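Local coordinates for protein chitooligosaccharidolytic beta-N-acetylglucosaminidase (Ostrinia furnacalis, PDB 3NSN) that hydrolyses terminal non-reducing beta-linked N-acetylglucosamine units one at a time from chitooligosaccharides, working as a homodimer of family 20 glycoside hydrolase subunits, at residues V293-E298 against E306-Q311; T196-Y201 against D227-P232; G343-S348 against I400-T405; E318-L323 against N379-K384. All coordinates share one frame; numbering follows the deposited sequence.

Contact 1: residues V293-E298 against E306-Q311; sequences VCFKAE and EPPCGQ. With NAG (2-acetamido-2-deoxy-beta-D-glucopyranose), chain B; TMX (2-deoxy-2-(trimethylammonio)-beta-D-glucopyranose), chain C.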
# COMPACT_ATOMS: atom_id res chain seq x y z
N VAL A 293 7.04 -26.04 24.10
CA VAL A 293 8.38 -25.83 24.55
C VAL A 293 8.97 -24.64 23.81
O VAL A 293 8.54 -24.31 22.76
CB VAL A 293 9.27 -27.06 24.43
CG1 VAL A 293 8.85 -28.09 25.41
CG2 VAL A 293 9.24 -27.63 23.07
N CYS A 294 9.91 -23.98 24.44
CA CYS A 294 10.63 -22.89 23.87
C CYS A 294 9.84 -21.67 23.51
O CYS A 294 10.29 -20.94 22.72
CB CYS A 294 11.33 -23.33 22.59
SG CYS A 294 12.57 -24.42 22.80
N PHE A 295 8.67 -21.43 24.07
CA PHE A 295 7.97 -20.24 23.73
C PHE A 295 8.83 -19.08 24.17
O PHE A 295 9.27 -19.04 25.25
CB PHE A 295 6.61 -20.19 24.41
CG PHE A 295 5.83 -18.96 24.10
CD1 PHE A 295 5.81 -18.44 22.85
CD2 PHE A 295 5.09 -18.34 25.06
CE1 PHE A 295 5.11 -17.32 22.56
CE2 PHE A 295 4.37 -17.23 24.75
CZ PHE A 295 4.39 -16.73 23.50
N LYS A 296 9.10 -18.15 23.29
CA LYS A 296 9.90 -16.98 23.63
C LYS A 296 11.30 -17.32 24.07
O LYS A 296 11.92 -16.57 24.75
CB LYS A 296 9.23 -16.13 24.68
CG LYS A 296 8.13 -15.41 24.14
CD LYS A 296 7.09 -15.25 25.10
CE LYS A 296 7.31 -14.11 25.90
NZ LYS A 296 6.42 -14.19 27.01
N ALA A 297 11.80 -18.45 23.64
CA ALA A 297 13.13 -18.82 23.99
C ALA A 297 14.14 -17.84 23.45
O ALA A 297 14.05 -17.43 22.33
CB ALA A 297 13.38 -20.15 23.46
N GLU A 298 15.11 -17.48 24.26
CA GLU A 298 16.14 -16.54 23.91
C GLU A 298 17.52 -17.16 24.11
O GLU A 298 17.71 -17.83 25.06
CB GLU A 298 16.02 -15.33 24.82
CG GLU A 298 15.20 -14.23 24.26
CD GLU A 298 15.82 -13.69 23.03
OE1 GLU A 298 15.50 -14.16 21.97
OE2 GLU A 298 16.66 -12.82 23.12
N GLU A 306 12.31 -17.11 13.32
CA GLU A 306 11.75 -15.82 13.63
C GLU A 306 11.14 -15.80 15.03
O GLU A 306 10.60 -16.74 15.45
CB GLU A 306 10.76 -15.29 12.55
CG GLU A 306 9.40 -15.89 12.59
CD GLU A 306 8.54 -15.52 11.40
OE1 GLU A 306 7.70 -14.65 11.50
OE2 GLU A 306 8.70 -16.14 10.38
N PRO A 307 11.24 -14.69 15.72
CA PRO A 307 10.66 -14.58 17.04
C PRO A 307 9.19 -14.38 16.94
O PRO A 307 8.75 -13.72 16.07
CB PRO A 307 11.33 -13.35 17.60
CG PRO A 307 11.76 -12.61 16.44
CD PRO A 307 12.00 -13.50 15.35
N PRO A 308 8.44 -14.95 17.83
CA PRO A 308 8.97 -15.76 18.91
C PRO A 308 9.01 -17.24 18.59
O PRO A 308 8.20 -17.70 17.88
CB PRO A 308 7.97 -15.53 20.01
CG PRO A 308 6.74 -15.25 19.32
CD PRO A 308 7.05 -14.58 18.07
N CYS A 309 9.92 -17.96 19.21
CA CYS A 309 10.03 -19.37 19.10
C CYS A 309 8.90 -20.03 19.84
O CYS A 309 8.25 -19.40 20.62
CB CYS A 309 11.40 -19.82 19.60
SG CYS A 309 12.84 -19.16 18.78
N GLY A 310 8.69 -21.31 19.58
CA GLY A 310 7.70 -22.15 20.21
C GLY A 310 7.24 -23.33 19.37
O GLY A 310 6.93 -23.20 18.24
N GLN A 311 7.23 -24.50 19.96
CA GLN A 311 6.82 -25.72 19.28
C GLN A 311 5.94 -26.54 20.18
O GLN A 311 6.02 -26.43 21.34
CB GLN A 311 8.01 -26.58 18.81
CG GLN A 311 8.95 -25.92 17.85
CD GLN A 311 9.83 -26.87 17.08
OE1 GLN A 311 10.27 -27.88 17.61
NE2 GLN A 311 10.08 -26.57 15.84
C1 NAG B . 13.81 -16.19 7.87
C2 NAG B . 12.61 -15.30 8.22
C3 NAG B . 11.30 -16.12 8.24
C4 NAG B . 11.14 -17.04 7.01
C5 NAG B . 12.45 -17.81 6.76
C6 NAG B . 12.40 -18.56 5.44
C7 NAG B . 13.17 -13.41 9.74
C8 NAG B . 13.34 -12.56 8.50
N2 NAG B . 12.83 -14.70 9.54
O3 NAG B . 10.16 -15.24 8.33
O4 NAG B . 10.08 -17.94 7.31
O5 NAG B . 13.56 -16.90 6.65
O6 NAG B . 13.49 -19.47 5.39
O7 NAG B . 13.37 -12.92 10.86
C1 TMX C . 9.22 -18.38 6.21
C2 TMX C . 8.03 -19.21 6.81
N2 TMX C . 7.56 -20.35 5.94
C3 TMX C . 6.88 -18.28 7.33
O3 TMX C . 6.58 -18.59 8.71
C4 TMX C . 7.22 -16.80 7.21
O4 TMX C . 6.07 -16.03 7.58
C5 TMX C . 7.64 -16.48 5.77
O5 TMX C . 8.78 -17.28 5.34
C6 TMX C . 7.99 -15.00 5.62
O6 TMX C . 8.20 -14.72 4.22
C7 TMX C . 8.60 -21.38 5.81
C8 TMX C . 7.19 -19.95 4.57
C9 TMX C . 6.39 -21.02 6.52
O HOH W 1 11.65 -16.17 21.05

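Contact 2: residues T196-Y201 against D227-P232; sequences TARNYY and DSQSFP. With TMX (2-deoxy-2-(trimethylammonio)-beta-D-glucopyranose), chain C.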
# COMPACT_ATOMS: atom_id res chain seq x y z
N THR A 196 -3.13 -14.50 8.97
CA THR A 196 -3.86 -13.64 9.88
C THR A 196 -3.43 -13.73 11.32
O THR A 196 -4.18 -13.38 12.17
CB THR A 196 -5.41 -13.76 9.73
OG1 THR A 196 -5.87 -15.03 10.17
CG2 THR A 196 -5.84 -13.59 8.34
N ALA A 197 -2.24 -14.26 11.56
CA ALA A 197 -1.72 -14.48 12.89
C ALA A 197 -0.57 -13.55 13.25
O ALA A 197 -0.43 -13.12 14.35
CB ALA A 197 -1.33 -15.93 13.05
N ARG A 198 0.24 -13.25 12.27
CA ARG A 198 1.30 -12.29 12.37
C ARG A 198 0.81 -10.87 12.52
O ARG A 198 1.48 -10.07 13.03
CB ARG A 198 2.36 -12.48 11.29
CG ARG A 198 3.45 -13.47 11.67
CD ARG A 198 3.00 -14.92 11.80
NE ARG A 198 4.11 -15.84 11.79
CZ ARG A 198 4.61 -16.44 10.72
NH1 ARG A 198 4.05 -16.29 9.54
NH2 ARG A 198 5.65 -17.21 10.85
N ASN A 199 -0.35 -10.58 11.97
CA ASN A 199 -1.09 -9.37 12.17
C ASN A 199 -2.56 -9.72 11.87
O ASN A 199 -2.83 -10.61 11.09
CB ASN A 199 -0.56 -8.22 11.30
CG ASN A 199 0.55 -7.43 11.94
OD1 ASN A 199 0.39 -6.89 13.00
ND2 ASN A 199 1.63 -7.33 11.29
N TYR A 200 -3.47 -9.06 12.54
CA TYR A 200 -4.89 -9.23 12.33
C TYR A 200 -5.44 -8.54 11.08
O TYR A 200 -5.02 -7.50 10.70
CB TYR A 200 -5.67 -8.80 13.56
CG TYR A 200 -7.13 -9.09 13.55
CD1 TYR A 200 -8.01 -8.12 13.23
CD2 TYR A 200 -7.62 -10.32 13.86
CE1 TYR A 200 -9.28 -8.33 13.22
CE2 TYR A 200 -8.92 -10.53 13.86
CZ TYR A 200 -9.75 -9.54 13.52
OH TYR A 200 -11.04 -9.73 13.52
N TYR A 201 -6.40 -9.17 10.45
CA TYR A 201 -7.08 -8.62 9.33
C TYR A 201 -8.55 -8.57 9.61
O TYR A 201 -9.14 -9.52 9.98
CB TYR A 201 -6.83 -9.46 8.07
CG TYR A 201 -5.45 -9.38 7.48
CD1 TYR A 201 -5.22 -8.73 6.29
CD2 TYR A 201 -4.38 -9.97 8.11
CE1 TYR A 201 -3.99 -8.68 5.77
CE2 TYR A 201 -3.15 -9.89 7.61
CZ TYR A 201 -2.95 -9.26 6.43
OH TYR A 201 -1.72 -9.24 5.93
N ASP A 227 -0.40 -18.92 14.40
CA ASP A 227 1.04 -18.96 14.44
C ASP A 227 1.48 -18.70 15.86
O ASP A 227 0.69 -18.65 16.73
CB ASP A 227 1.71 -18.00 13.46
CG ASP A 227 2.92 -18.60 12.79
OD1 ASP A 227 4.00 -18.69 13.39
OD2 ASP A 227 2.82 -18.93 11.63
N SER A 228 2.76 -18.55 16.05
CA SER A 228 3.35 -18.29 17.35
C SER A 228 2.95 -16.93 17.97
O SER A 228 2.80 -16.82 19.15
CB SER A 228 4.85 -18.49 17.30
OG SER A 228 5.48 -17.57 16.48
N GLN A 229 2.79 -15.94 17.11
CA GLN A 229 2.40 -14.59 17.45
C GLN A 229 0.99 -14.37 18.02
O GLN A 229 0.81 -13.51 18.79
CB GLN A 229 2.67 -13.64 16.30
CG GLN A 229 4.11 -13.41 15.98
CD GLN A 229 4.72 -14.40 15.01
OE1 GLN A 229 4.17 -15.39 14.68
NE2 GLN A 229 5.92 -14.13 14.61
N SER A 230 0.00 -15.11 17.55
CA SER A 230 -1.37 -15.00 18.01
C SER A 230 -2.26 -16.20 17.68
O SER A 230 -1.97 -16.92 16.83
CB SER A 230 -2.01 -13.73 17.49
OG SER A 230 -2.22 -13.79 16.15
N PHE A 231 -3.37 -16.32 18.38
CA PHE A 231 -4.38 -17.33 18.13
C PHE A 231 -5.74 -16.63 18.08
O PHE A 231 -6.39 -16.52 19.08
CB PHE A 231 -4.32 -18.35 19.23
CG PHE A 231 -4.99 -19.65 18.93
CD1 PHE A 231 -4.28 -20.81 18.90
CD2 PHE A 231 -6.33 -19.74 18.74
CE1 PHE A 231 -4.87 -21.99 18.68
CE2 PHE A 231 -6.91 -20.96 18.50
CZ PHE A 231 -6.19 -22.05 18.48
N PRO A 232 -6.09 -16.08 16.92
CA PRO A 232 -7.36 -15.41 16.68
C PRO A 232 -8.59 -16.30 16.54
O PRO A 232 -9.65 -15.86 16.73
CB PRO A 232 -7.09 -14.62 15.40
CG PRO A 232 -6.07 -15.20 14.81
CD PRO A 232 -5.18 -15.79 15.82
C1 TMX C . 9.22 -18.38 6.21
C2 TMX C . 8.03 -19.21 6.81
N2 TMX C . 7.56 -20.35 5.94
C3 TMX C . 6.88 -18.28 7.33
O3 TMX C . 6.58 -18.59 8.71
C4 TMX C . 7.22 -16.80 7.21
O4 TMX C . 6.07 -16.03 7.58
C5 TMX C . 7.64 -16.48 5.77
O5 TMX C . 8.78 -17.28 5.34
C6 TMX C . 7.99 -15.00 5.62
O6 TMX C . 8.20 -14.72 4.22
C7 TMX C . 8.60 -21.38 5.81
C8 TMX C . 7.19 -19.95 4.57
C9 TMX C . 6.39 -21.02 6.52
O HOH W 2 -4.22 -12.19 14.89
O HOH W 3 6.46 -17.41 13.75

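Contact 3: residues G343-S348 against I400-T405; sequences GGDEVS and ILWTST. With TMX (2-deoxy-2-(trimethylammonio)-beta-D-glucopyranose), chain C; NAG (2-acetamido-2-deoxy-beta-D-glucopyranose), chain B.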
# COMPACT_ATOMS: atom_id res chain seq x y z
N GLY A 343 0.28 -27.49 7.90
CA GLY A 343 1.52 -26.82 8.12
C GLY A 343 2.75 -27.60 7.81
O GLY A 343 3.10 -27.71 6.70
N GLY A 344 3.41 -28.12 8.82
CA GLY A 344 4.64 -28.85 8.67
C GLY A 344 5.90 -28.11 8.26
O GLY A 344 6.78 -28.64 7.69
N ASP A 345 6.01 -26.86 8.60
CA ASP A 345 7.13 -26.10 8.18
C ASP A 345 8.08 -25.86 9.31
O ASP A 345 7.66 -25.76 10.42
CB ASP A 345 6.66 -24.75 7.67
CG ASP A 345 5.56 -24.20 8.47
OD1 ASP A 345 4.92 -24.93 9.17
OD2 ASP A 345 5.28 -23.07 8.36
N GLU A 346 9.36 -25.86 9.02
CA GLU A 346 10.40 -25.39 9.91
C GLU A 346 10.48 -25.94 11.33
O GLU A 346 10.66 -25.20 12.25
CB GLU A 346 10.44 -23.85 9.94
CG GLU A 346 10.19 -23.17 8.60
CD GLU A 346 10.20 -21.65 8.63
OE1 GLU A 346 9.38 -21.02 9.30
OE2 GLU A 346 11.00 -21.10 7.93
N VAL A 347 10.37 -27.24 11.50
CA VAL A 347 10.47 -27.78 12.83
C VAL A 347 11.89 -27.69 13.33
O VAL A 347 12.79 -28.07 12.67
CB VAL A 347 10.01 -29.21 12.87
CG1 VAL A 347 10.20 -29.73 14.19
CG2 VAL A 347 8.59 -29.29 12.51
N SER A 348 12.06 -27.19 14.54
CA SER A 348 13.37 -27.00 15.10
C SER A 348 13.85 -28.11 16.01
O SER A 348 13.22 -28.47 16.95
CB SER A 348 13.45 -25.68 15.82
OG SER A 348 14.57 -25.63 16.63
N ILE A 400 -2.38 -31.14 3.39
CA ILE A 400 -1.27 -30.40 2.83
C ILE A 400 -0.20 -30.09 3.87
O ILE A 400 -0.49 -29.74 4.98
CB ILE A 400 -1.71 -29.02 2.29
CG1 ILE A 400 -2.90 -29.11 1.33
CG2 ILE A 400 -0.59 -28.33 1.65
CD1 ILE A 400 -3.42 -27.83 0.88
N LEU A 401 1.03 -30.25 3.49
CA LEU A 401 2.18 -29.91 4.26
C LEU A 401 3.12 -29.12 3.38
O LEU A 401 3.14 -29.34 2.22
CB LEU A 401 2.89 -31.16 4.76
CG LEU A 401 2.72 -31.76 6.14
CD1 LEU A 401 1.37 -31.69 6.61
CD2 LEU A 401 3.19 -33.15 6.10
N TRP A 402 3.89 -28.22 3.96
CA TRP A 402 4.91 -27.49 3.25
C TRP A 402 6.11 -28.36 2.94
O TRP A 402 6.33 -29.34 3.58
CB TRP A 402 5.40 -26.31 4.07
CG TRP A 402 4.47 -25.22 4.22
CD1 TRP A 402 3.73 -24.94 5.30
CD2 TRP A 402 4.17 -24.23 3.28
NE1 TRP A 402 3.00 -23.85 5.10
CE2 TRP A 402 3.25 -23.39 3.84
CE3 TRP A 402 4.60 -23.98 1.99
CZ2 TRP A 402 2.73 -22.33 3.16
CZ3 TRP A 402 4.11 -22.93 1.35
CH2 TRP A 402 3.19 -22.11 1.92
N THR A 403 6.91 -27.97 1.97
CA THR A 403 8.20 -28.57 1.79
C THR A 403 9.02 -28.25 3.04
O THR A 403 8.99 -27.17 3.54
CB THR A 403 8.97 -28.08 0.55
OG1 THR A 403 8.88 -26.68 0.43
CG2 THR A 403 8.47 -28.68 -0.65
N SER A 404 9.73 -29.24 3.50
CA SER A 404 10.51 -29.20 4.71
C SER A 404 11.49 -30.34 4.76
O SER A 404 11.60 -31.09 3.86
CB SER A 404 9.61 -29.34 5.90
OG SER A 404 9.05 -30.61 5.99
N THR A 405 12.16 -30.47 5.87
CA THR A 405 13.06 -31.57 6.16
C THR A 405 12.34 -32.90 6.15
O THR A 405 12.85 -33.85 5.69
CB THR A 405 13.79 -31.38 7.48
OG1 THR A 405 14.71 -30.31 7.36
CG2 THR A 405 14.55 -32.55 7.82
C1 TMX C . 9.22 -18.38 6.21
C2 TMX C . 8.03 -19.21 6.81
N2 TMX C . 7.56 -20.35 5.94
C3 TMX C . 6.88 -18.28 7.33
O3 TMX C . 6.58 -18.59 8.71
C4 TMX C . 7.22 -16.80 7.21
O4 TMX C . 6.07 -16.03 7.58
C5 TMX C . 7.64 -16.48 5.77
O5 TMX C . 8.78 -17.28 5.34
C6 TMX C . 7.99 -15.00 5.62
O6 TMX C . 8.20 -14.72 4.22
C7 TMX C . 8.60 -21.38 5.81
C8 TMX C . 7.19 -19.95 4.57
C9 TMX C . 6.39 -21.02 6.52
C1 NAG B . 13.81 -16.19 7.87
C2 NAG B . 12.61 -15.30 8.22
C3 NAG B . 11.30 -16.12 8.24
C4 NAG B . 11.14 -17.04 7.01
C5 NAG B . 12.45 -17.81 6.76
C6 NAG B . 12.40 -18.56 5.44
C7 NAG B . 13.17 -13.41 9.74
C8 NAG B . 13.34 -12.56 8.50
N2 NAG B . 12.83 -14.70 9.54
O3 NAG B . 10.16 -15.24 8.33
O4 NAG B . 10.08 -17.94 7.31
O5 NAG B . 13.56 -16.90 6.65
O6 NAG B . 13.49 -19.47 5.39
O7 NAG B . 13.37 -12.92 10.86
O HOH W 4 6.42 -30.67 6.04
O HOH W 5 2.43 -22.53 7.18
O HOH W 6 9.66 -25.87 5.91

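Contact 4: residues E318-L323 against N379-K384; sequences ELYQYL and NYFQQK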
# COMPACT_ATOMS: atom_id res chain seq x y z
N GLU A 318 -2.12 -35.28 26.25
CA GLU A 318 -3.22 -34.35 26.29
C GLU A 318 -3.20 -33.49 25.05
O GLU A 318 -4.21 -33.02 24.64
CB GLU A 318 -3.09 -33.47 27.50
CG GLU A 318 -4.33 -32.75 27.89
CD GLU A 318 -4.02 -31.76 28.96
OE1 GLU A 318 -4.88 -31.01 29.37
OE2 GLU A 318 -2.88 -31.74 29.39
N LEU A 319 -2.05 -33.37 24.42
CA LEU A 319 -1.93 -32.53 23.25
C LEU A 319 -2.89 -32.94 22.19
O LEU A 319 -3.54 -32.12 21.64
CB LEU A 319 -0.51 -32.57 22.71
CG LEU A 319 -0.26 -31.88 21.36
CD1 LEU A 319 -0.62 -30.40 21.39
CD2 LEU A 319 1.13 -32.05 20.97
N TYR A 320 -3.02 -34.22 21.94
CA TYR A 320 -3.91 -34.74 20.93
C TYR A 320 -5.38 -34.46 21.24
O TYR A 320 -6.17 -34.39 20.38
CB TYR A 320 -3.53 -36.17 20.52
CG TYR A 320 -2.04 -36.23 20.27
CD1 TYR A 320 -1.52 -35.80 19.10
CD2 TYR A 320 -1.16 -36.63 21.24
CE1 TYR A 320 -0.22 -35.77 18.89
CE2 TYR A 320 0.15 -36.61 21.04
CZ TYR A 320 0.62 -36.18 19.86
OH TYR A 320 1.93 -36.15 19.61
N GLN A 321 -5.72 -34.36 22.49
CA GLN A 321 -7.03 -33.95 22.90
C GLN A 321 -7.32 -32.49 22.50
O GLN A 321 -8.37 -32.18 22.04
CB GLN A 321 -7.24 -34.17 24.39
CG GLN A 321 -7.44 -35.61 24.82
CD GLN A 321 -6.72 -35.96 26.12
OE1 GLN A 321 -7.00 -35.42 27.16
NE2 GLN A 321 -5.76 -36.84 26.04
N TYR A 322 -6.37 -31.62 22.71
CA TYR A 322 -6.48 -30.24 22.28
C TYR A 322 -6.60 -30.08 20.75
O TYR A 322 -7.42 -29.36 20.26
CB TYR A 322 -5.29 -29.45 22.76
CG TYR A 322 -5.40 -28.74 24.07
CD1 TYR A 322 -5.51 -27.38 24.13
CD2 TYR A 322 -5.33 -29.43 25.25
CE1 TYR A 322 -5.58 -26.74 25.30
CE2 TYR A 322 -5.39 -28.79 26.44
CZ TYR A 322 -5.52 -27.45 26.47
OH TYR A 322 -5.58 -26.82 27.64
N LEU A 323 -5.77 -30.80 20.03
CA LEU A 323 -5.76 -30.77 18.58
C LEU A 323 -7.05 -31.28 18.03
O LEU A 323 -7.59 -30.70 17.14
CB LEU A 323 -4.59 -31.54 18.01
CG LEU A 323 -3.29 -30.89 17.60
CD1 LEU A 323 -3.06 -29.61 18.25
CD2 LEU A 323 -2.14 -31.76 17.89
N ASN A 379 7.31 -37.49 12.87
CA ASN A 379 6.36 -38.40 12.27
C ASN A 379 5.37 -38.93 13.26
O ASN A 379 4.23 -39.04 12.96
CB ASN A 379 7.01 -39.54 11.52
CG ASN A 379 6.01 -40.38 10.78
OD1 ASN A 379 5.98 -41.56 10.94
ND2 ASN A 379 5.17 -39.76 9.99
N TYR A 380 5.84 -39.21 14.45
CA TYR A 380 4.99 -39.73 15.49
C TYR A 380 3.92 -38.71 15.74
O TYR A 380 2.78 -39.06 15.83
CB TYR A 380 5.80 -39.97 16.75
CG TYR A 380 5.01 -40.26 18.00
CD1 TYR A 380 4.59 -41.53 18.28
CD2 TYR A 380 4.73 -39.29 18.91
CE1 TYR A 380 3.89 -41.80 19.41
CE2 TYR A 380 4.03 -39.55 20.02
CZ TYR A 380 3.61 -40.82 20.28
OH TYR A 380 2.90 -41.12 21.40
N PHE A 381 4.31 -37.44 15.81
CA PHE A 381 3.38 -36.35 15.96
C PHE A 381 2.45 -36.22 14.81
O PHE A 381 1.30 -36.13 14.99
CB PHE A 381 4.07 -34.97 16.14
CG PHE A 381 3.12 -33.82 15.98
CD1 PHE A 381 2.92 -33.23 14.78
CD2 PHE A 381 2.33 -33.41 17.02
CE1 PHE A 381 2.00 -32.25 14.63
CE2 PHE A 381 1.44 -32.46 16.85
CZ PHE A 381 1.28 -31.88 15.66
N GLN A 382 2.98 -36.22 13.61
CA GLN A 382 2.18 -36.02 12.43
C GLN A 382 1.14 -37.10 12.23
O GLN A 382 0.06 -36.82 11.83
CB GLN A 382 2.99 -35.75 11.17
CG GLN A 382 2.14 -35.57 9.99
CD GLN A 382 1.24 -34.37 10.07
OE1 GLN A 382 1.60 -33.37 10.59
NE2 GLN A 382 0.07 -34.49 9.55
N GLN A 383 1.49 -38.34 12.53
CA GLN A 383 0.57 -39.47 12.42
C GLN A 383 -0.62 -39.39 13.36
O GLN A 383 -1.71 -39.62 12.98
CB GLN A 383 1.33 -40.78 12.68
CG GLN A 383 2.22 -41.20 11.54
CD GLN A 383 1.43 -41.44 10.32
OE1 GLN A 383 0.62 -42.32 10.31
NE2 GLN A 383 1.63 -40.65 9.32
N LYS A 384 -0.37 -39.05 14.60
CA LYS A 384 -1.44 -38.80 15.56
C LYS A 384 -2.29 -37.58 15.24
O LYS A 384 -3.47 -37.61 15.37
CB LYS A 384 -0.88 -38.74 16.96
CG LYS A 384 -0.03 -39.92 17.27
CD LYS A 384 0.52 -39.85 18.63
CE LYS A 384 -0.48 -40.22 19.61
NZ LYS A 384 -0.52 -41.65 19.90

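Contact 1: residues V293-E298 against E306-Q311
V293 and Q311 form a short antiparallel bridge through two backbone hydrogen bonds, V293 N to Q311 O (3.0 Å) and Q311 N to V293 O, closing the base of a long loop that rises from the (beta/alpha)8 barrel after strand 271-278. Past this pair C294-A297 folds into a type II turn, and K296 N gives C309 O a hydrogen bond of 3.1 Å from well above the carbonyl plane. F295 holds CG anti to its own N (chi1 179°), which sets CD1 of the ring edge 3.4 Å from C309 O. Its CE1 stands 4.2 Å from P308 CG, the two groups side by side and pointing one way. The bent K296 chain lays CD over the rim of the F295 ring, and its CG touches P308 CB (4.1 Å). P308 follows a cis peptide bond and packs on W562 of the second subunit. C309 meets A297 through their CB atoms, and one water links A297 O to C309 N; disulfides to C351 and C304 fix C294 and C309. E306, essential for chitooligosaccharide binding, carries CG between its N and carbonyl carbon (chi1 78°), and its extended chain places OE2 to accept a 2.7 Å hydrogen bond from NAG O3.

Contact 2: residues T196-Y201 against D227-P232
R198 and D227 stack flat on each other, while A197 O accepts from S230 OG (2.6 Å) in its carbonyl plane, on a lone pair. Both loops leave the C-terminal ends of neighbouring barrel strands, 189-195 and 220-224, where this fold keeps its active site. Beyond CB the R198 chain bends at chi2 (68°) and passes across the steeply turned Q229 amide: CG and CD pass Q229 OE1, CD at 3.1 Å. R198 NE then gives Q229 OE1 a 2.9 Å hydrogen bond, in the guanidinium plane but tilted out of the amide plane. CZ lies beneath D227 OD2 (3.2 Å), the guanidinium and carboxylate planes 22° apart, and NE forms a salt bridge with D227 OD1 (3.3 Å). At the tip NH1 bonds weakly to TMX O4 and is held by D195; NH2 points almost straight (174°) at TMX O3, 2.7 Å away. D227, inferred to belong to the charge relay, gives OD1 to H281 ND1 and OD2 to H224. The guanidinium thus offers its edges to sugar hydroxyls and glutamine and one face to a carboxylate, which is likely to fix its rotation and keep its N-H edge turned to the sugar.

Contact 3: residues G343-S348 against I400-T405
G343 O is gripped from the neighbouring strand by W402 N, a straight hydrogen bond of 2.9 Å, while W402 CD1 lies close to it as well. A CA-H...O contact runs to G343 O from L401 CA (3.4 Å). A second polar knot is a water that donates to G344 O and, at 2.8 Å, to W402 O, and accepts from S404 OG. G344 has positive phi, and a CB there would run into L401 CG. The contact joins the C-terminal ends of parallel barrel strands 340-343 and 399-402, from which the adjacent D345-E346 pair characteristic of glycoside hydrolase family 20 reaches the ligand. D345, with CG between N and carbonyl carbon (chi1 39°), lies side by side with the W402 indole, D345 CG 3.7 Å from W402 CD1, and its OD2 approaches methyl C9 of the TMX trimethylammonium at 3.0 Å. E346, inferred to be part of the charge relay, extends beyond CG, bringing OE2 to 3.2 Å from TMX C7 and 3.3 Å from NAG O4, while OE1 is hydrogen-bonded to H281 NE2. Replacing E346 by an alanine would probably leave H281 NE2 without that partner and the ammonium group with one fewer carboxylate beside it. A further water joins E346 N to T403 O, 2.8 Å from the latter.

Contact 4: residues E318-L323 against N379-K384
The ring of Y320, the main bump on helix 318-333, enters a hollow of the neighbouring outer barrel helix 371-393 lined by F381 and K384, with Y380 beside its OH end. The axes of the short segments come within 11.3 Å and cross at -42°. Over one face of the Y320 ring K384 CB makes a CH-pi contact 4.0 Å from the centroid, CD and CE follow over the same face, and bends at chi3 and chi4 keep the chain close; CD also rests over the face of Y380. On the opposite face of Y320 sits CD2 of L319, from its own helix. A second bump comes from the other side: F381, its CG anti to N (chi1 167°), pushes its CE2 corner into the hollow between L319 and L323, which are one turn apart. There CE2 meets L323 CD2 at 3.8 Å and L319 CD2 at 4.2 Å, the latter at the ring edge. F381 CD2 in turn abuts Y320 CE1 (3.9 Å). With an alanine at Y320, a gap is likely to open beneath the K384 chain, and P314 O would lose the hydroxyl it accepts. Since the two segments share no hydrogen bond, apolar fit joins them, the K384 amine adding at most a weak, long cation-pi attraction.

How the contacts relate
From the N terminus, contact 2 comes first, closing a loop over helix 203-215 and strand 220-224 and so tying the ends of the first two barrel strands. Contact 1 follows in series, drawing in the excursion between strand 271-278 and helix 318-333. It leans on contact 2, where P308 O meets S228 OG and E306 lies near R198; both also reach the second subunit. Contacts 4 and 3 cross: helix 318-333 precedes strand 340-343, and helix 371-393 precedes strand 399-402. Contact 4 links helices outside the barrel, contact 3 the strands within. Contacts 1, 2 and 3 converge on TMX, whereas contact 4 packs behind them without touching the ligand, its Q382 meeting L401 of contact 3.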